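Long-range contacts in enolase from the environmental genome shotgun sequencing of the Sargasso Sea (PDB 2QGY), which is of unknown function but probably belongs to the mandelate racemase/muconate lactonizing enzyme branch of the enolase superfamily and binds magnesium in its barrel domain: residues L122-L127 with M314-S319; P134-Y139 with A352-S357. One frame throughout, in Å; residues are numbered along the deposited sequence.

Contact 1: residues L122-L127 with M314-S319; sequences LPLNSL and MLHVCS
The imidazole of His-316 meets the start of helix 124-128 and is touched there by Pro-123, Leu-124 and Asn-125. Leu-124 lays its CB over one ring face, 4.0 Å from the centroid of the His-316 ring, a CH-pi contact displaced toward the rim. Further out, Leu-124 CD2 follows the His-316 side chain back to its root, 3.9 Å from His-316 CB. Pro-123 CB reaches His-316 CE1 at an oblique angle. Asn-125 takes the nitrogen next to this carbon: its backbone N donates to His-316 ND1 over 3.1 Å; the donor stands 33° out of the ring plane, and the N-H is also bent away from the line to ND1. The Asn-125 amide is turned almost perpendicular to the imidazole, its plane 81° away, and CG stands 3.4 Å from His-316 ND1. With CG of Asn-125 set between its own backbone N and carbonyl carbon (chi1 55°), the side chain crosses the histidine and aims ND2 at Ser-319 OG, 2.9 Å away and in the amide plane. Ser-319 OG in turn donates to His-316 O (2.9 Å), one turn back in its own helix, so the hydroxyl accepts one bond and donates another. The contact joins the short helix 124-128, in the chain just after helix 99-120, to helix 309-320 of the barrel domain; Trp-113 of helix 99-120 and Leu-282 of helix 282-294 also pack on Leu-124. Because ND1 serves as an acceptor for a first-turn helix amide, His-316 is probably neutral with its proton on NE2, and the chain of hydrogen bonds from Asn-125 through Ser-319 to His-316 O satisfies an Asn-125 amide N-H and the Ser-319 hydroxyl in a largely buried interface.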
# COMPACT_ATOMS: atom_id res chain seq x y z
N LEU A 122 -22.94 -3.60 24.62
CA LEU A 122 -23.36 -4.64 23.71
C LEU A 122 -22.15 -5.30 23.03
O LEU A 122 -21.19 -4.62 22.71
CB LEU A 122 -24.28 -4.05 22.63
CG LEU A 122 -25.74 -3.72 22.97
CD1 LEU A 122 -26.41 -3.09 21.76
CD2 LEU A 122 -26.50 -4.96 23.39
N PRO A 123 -22.24 -6.61 22.78
CA PRO A 123 -21.17 -7.21 21.96
C PRO A 123 -21.16 -6.58 20.57
O PRO A 123 -22.19 -6.11 20.08
CB PRO A 123 -21.53 -8.69 21.89
CG PRO A 123 -22.93 -8.81 22.41
CD PRO A 123 -23.25 -7.60 23.20
N LEU A 124 -19.99 -6.58 19.93
CA LEU A 124 -19.84 -5.89 18.65
C LEU A 124 -20.85 -6.38 17.60
O LEU A 124 -21.43 -5.57 16.84
CB LEU A 124 -18.40 -6.06 18.14
CG LEU A 124 -18.13 -5.54 16.74
CD1 LEU A 124 -18.54 -4.06 16.60
CD2 LEU A 124 -16.65 -5.73 16.44
N ASN A 125 -21.09 -7.68 17.55
CA ASN A 125 -21.99 -8.20 16.51
C ASN A 125 -23.40 -7.59 16.64
O ASN A 125 -24.05 -7.34 15.63
CB ASN A 125 -21.97 -9.73 16.36
CG ASN A 125 -22.27 -10.50 17.67
OD1 ASN A 125 -22.55 -9.92 18.70
ND2 ASN A 125 -22.22 -11.85 17.59
N SER A 126 -23.81 -7.31 17.86
CA SER A 126 -25.10 -6.65 18.14
C SER A 126 -25.16 -5.19 17.69
O SER A 126 -26.26 -4.66 17.43
CB SER A 126 -25.47 -6.78 19.62
OG SER A 126 -25.87 -8.11 19.91
N LEU A 127 -23.99 -4.55 17.58
CA LEU A 127 -23.88 -3.24 16.95
C LEU A 127 -23.94 -3.32 15.44
O LEU A 127 -24.27 -2.35 14.76
CB LEU A 127 -22.56 -2.57 17.33
CG LEU A 127 -22.28 -2.07 18.74
CD1 LEU A 127 -21.11 -1.06 18.66
CD2 LEU A 127 -23.47 -1.42 19.42
N MET A 314 -12.94 -10.67 13.79
CA MET A 314 -13.33 -11.49 12.65
C MET A 314 -14.63 -12.24 12.96
O MET A 314 -15.57 -12.25 12.16
CB MET A 314 -12.21 -12.50 12.31
CG MET A 314 -12.53 -13.51 11.14
SD MET A 314 -11.31 -14.77 10.85
CE MET A 314 -11.30 -15.64 12.43
N LEU A 315 -14.67 -12.90 14.11
CA LEU A 315 -15.86 -13.67 14.48
C LEU A 315 -17.09 -12.79 14.59
O LEU A 315 -18.18 -13.15 14.09
CB LEU A 315 -15.62 -14.47 15.78
CG LEU A 315 -14.47 -15.48 15.74
CD1 LEU A 315 -14.37 -16.18 17.09
CD2 LEU A 315 -14.67 -16.51 14.59
N HIS A 316 -16.94 -11.62 15.22
CA HIS A 316 -18.08 -10.69 15.31
C HIS A 316 -18.56 -10.25 13.90
O HIS A 316 -19.76 -10.23 13.62
CB HIS A 316 -17.72 -9.48 16.17
CG HIS A 316 -17.79 -9.75 17.65
ND1 HIS A 316 -18.98 -9.77 18.35
CD2 HIS A 316 -16.82 -10.01 18.56
CE1 HIS A 316 -18.73 -10.02 19.62
NE2 HIS A 316 -17.43 -10.19 19.77
N VAL A 317 -17.63 -9.95 13.00
CA VAL A 317 -18.02 -9.56 11.65
C VAL A 317 -18.72 -10.72 10.96
O VAL A 317 -19.82 -10.54 10.41
CB VAL A 317 -16.82 -9.07 10.79
CG1 VAL A 317 -17.21 -8.97 9.26
CG2 VAL A 317 -16.41 -7.74 11.27
N CYS A 318 -18.12 -11.91 11.01
CA CYS A 318 -18.67 -13.08 10.32
C CYS A 318 -20.07 -13.44 10.81
O CYS A 318 -20.91 -13.87 10.01
CB CYS A 318 -17.77 -14.31 10.46
SG CYS A 318 -16.27 -14.16 9.47
N SER A 319 -20.31 -13.26 12.11
CA SER A 319 -21.62 -13.55 12.70
C SER A 319 -22.71 -12.56 12.28
O SER A 319 -23.91 -12.86 12.43
CB SER A 319 -21.52 -13.62 14.23
OG SER A 319 -21.46 -12.33 14.79

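Contact 2: residues P134-Y139 with A352-S357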
# COMPACT_ATOMS: atom_id res chain seq x y z
N PRO A 134 -24.83 -16.64 16.80
CA PRO A 134 -23.95 -16.83 17.96
C PRO A 134 -22.69 -17.66 17.66
O PRO A 134 -21.66 -17.50 18.33
CB PRO A 134 -24.85 -17.56 18.96
CG PRO A 134 -25.83 -18.30 18.10
CD PRO A 134 -26.11 -17.36 16.95
N ASN A 135 -22.79 -18.52 16.64
CA ASN A 135 -21.76 -19.48 16.25
C ASN A 135 -21.14 -19.08 14.90
O ASN A 135 -21.85 -18.52 14.05
CB ASN A 135 -22.36 -20.90 16.17
CG ASN A 135 -23.73 -20.98 15.42
OD1 ASN A 135 -24.46 -21.97 15.54
ND2 ASN A 135 -24.06 -19.95 14.64
N VAL A 136 -19.86 -19.38 14.68
CA VAL A 136 -19.26 -19.03 13.39
C VAL A 136 -18.49 -20.20 12.84
O VAL A 136 -17.53 -20.63 13.47
CB VAL A 136 -18.32 -17.80 13.56
CG1 VAL A 136 -17.46 -17.57 12.25
CG2 VAL A 136 -19.13 -16.58 13.95
N PRO A 137 -18.90 -20.74 11.67
CA PRO A 137 -18.09 -21.85 11.16
C PRO A 137 -16.64 -21.42 10.91
O PRO A 137 -16.39 -20.30 10.43
CB PRO A 137 -18.78 -22.18 9.82
CG PRO A 137 -20.25 -21.73 10.05
CD PRO A 137 -20.06 -20.44 10.81
N ILE A 138 -15.71 -22.31 11.22
CA ILE A 138 -14.28 -22.03 11.02
C ILE A 138 -13.58 -23.12 10.23
O ILE A 138 -14.08 -24.23 10.10
CB ILE A 138 -13.54 -21.82 12.39
CG1 ILE A 138 -13.87 -22.94 13.39
CG2 ILE A 138 -13.91 -20.48 13.01
CD1 ILE A 138 -13.02 -24.17 13.31
N TYR A 139 -12.39 -22.81 9.70
CA TYR A 139 -11.53 -23.82 9.14
C TYR A 139 -10.12 -23.52 9.66
O TYR A 139 -9.84 -22.39 10.10
CB TYR A 139 -11.57 -23.80 7.60
CG TYR A 139 -10.84 -22.62 6.98
CD1 TYR A 139 -9.49 -22.72 6.63
CD2 TYR A 139 -11.48 -21.40 6.77
CE1 TYR A 139 -8.77 -21.61 6.08
CE2 TYR A 139 -10.81 -20.30 6.22
CZ TYR A 139 -9.46 -20.41 5.89
OH TYR A 139 -8.80 -19.34 5.34
N ALA A 352 -16.68 -21.58 15.98
CA ALA A 352 -16.24 -20.77 17.11
C ALA A 352 -17.46 -20.14 17.75
O ALA A 352 -18.28 -19.51 17.07
CB ALA A 352 -15.25 -19.70 16.65
N HIS A 353 -17.61 -20.28 19.06
CA HIS A 353 -18.74 -19.67 19.75
C HIS A 353 -18.33 -18.38 20.44
O HIS A 353 -17.46 -18.39 21.30
CB HIS A 353 -19.39 -20.63 20.76
CG HIS A 353 -20.52 -20.01 21.52
ND1 HIS A 353 -21.84 -20.10 21.11
CD2 HIS A 353 -20.53 -19.27 22.66
CE1 HIS A 353 -22.61 -19.45 21.97
NE2 HIS A 353 -21.84 -18.93 22.91
N ILE A 354 -18.95 -17.28 20.03
CA ILE A 354 -18.61 -15.94 20.51
C ILE A 354 -19.23 -15.72 21.86
O ILE A 354 -20.38 -16.08 22.07
CB ILE A 354 -19.19 -14.83 19.57
CG1 ILE A 354 -18.69 -14.99 18.15
CG2 ILE A 354 -18.89 -13.43 20.12
CD1 ILE A 354 -19.45 -14.15 17.13
N ASN A 355 -18.51 -15.10 22.78
CA ASN A 355 -19.16 -14.79 24.03
C ASN A 355 -20.01 -13.51 23.93
O ASN A 355 -20.02 -12.81 22.90
CB ASN A 355 -18.18 -14.83 25.22
CG ASN A 355 -17.33 -13.59 25.33
OD1 ASN A 355 -16.39 -13.56 26.14
ND2 ASN A 355 -17.64 -12.56 24.55
N LYS A 356 -20.72 -13.23 25.01
CA LYS A 356 -21.73 -12.20 25.02
C LYS A 356 -21.23 -10.91 25.70
O LYS A 356 -22.03 -10.03 26.00
CB LYS A 356 -22.99 -12.77 25.69
CG LYS A 356 -24.00 -11.75 26.26
CD LYS A 356 -25.04 -12.45 27.17
CE LYS A 356 -25.86 -11.43 27.97
NZ LYS A 356 -27.02 -12.13 28.62
N SER A 357 -19.92 -10.80 25.93
CA SER A 357 -19.36 -9.61 26.59
C SER A 357 -19.43 -8.39 25.67
O SER A 357 -19.55 -8.54 24.45
CB SER A 357 -17.90 -9.85 27.02
OG SER A 357 -17.82 -10.98 27.88
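Ala-352 sits against Val-136 in an antiparallel, hydrogen-bonded pair and gives up more surface to the contact, 79 Å², than any other residue of the two segments. Both bonds of the pair are short: Ala-352 N to Val-136 O spans 2.8 Å, and Val-136 N to Ala-352 O 2.9 Å. Each donor lies somewhat off the plane of the carbonyl it addresses. The same Ala-352 O also receives the CA-H of Asn-135, at 3.6 Å from CA to O. The methyl of Ala-352 rests against the CG2 branch of Ile-138, 4.0 Å from CB to CG2. Pro-134, the next most covered residue, adds a third rung just ahead of the strand: its O takes the N-H of Ile-354 at 3.2 Å, nearly straight along the C=O axis. Strand 135-141 is the first strand of the modified TIM barrel of the enolase superfamily, flanked in parallel by 168-170 and 327-329; strand 351-354 runs antiparallel to the beginning of 135-141 and, with 345-348, forms a hairpin that branches off the barrel sheet. Val-136 and Ile-354 continue the apolar side of this ladder. In Ile-354 the CG1 branch lies anti to the carbonyl carbon (chi1 -58°) and extends onward to CD1, which meets Val-136 CG2 at 4.0 Å, the two side chains slanting across each other. Val-136 is further packed on Cys-318, and Ala-352 on Leu-315, both of helix 309-320, while Ala-327 of the neighbouring barrel strand touches Val-136 and Ile-138. Asn-135 and His-353 form the adjacent non-hydrogen-bonded pair, their CB atoms on the face of the sheet away from Val-136 and Ala-352, with CA atoms 4.6 Å apart.

The two contacts lie with centres about 9 Å apart and interlock along the chain, their segments alternating. Helix 309-320 connects them: its His-316 packs through CE1 on Ile-354 CG2 (3.4 Å), and its Leu-315 O lies 3.4 Å from Ile-354 CD1 and 3.6 Å from Val-136 CG2. A second junction is Pro-123 CB to Ser-357 O, 3.2 Å. Neither contact includes a ligand of the magnesium ion, which is bound by Asp-200, Glu-226 and Glu-252. Tyr-139 of contact 2 is tied to other barrel strands: its OH is hydrogen-bonded to Lys-169 NZ, and its ring meets Trp-224 edge-to-face, on strand 224-226, which carries Glu-226.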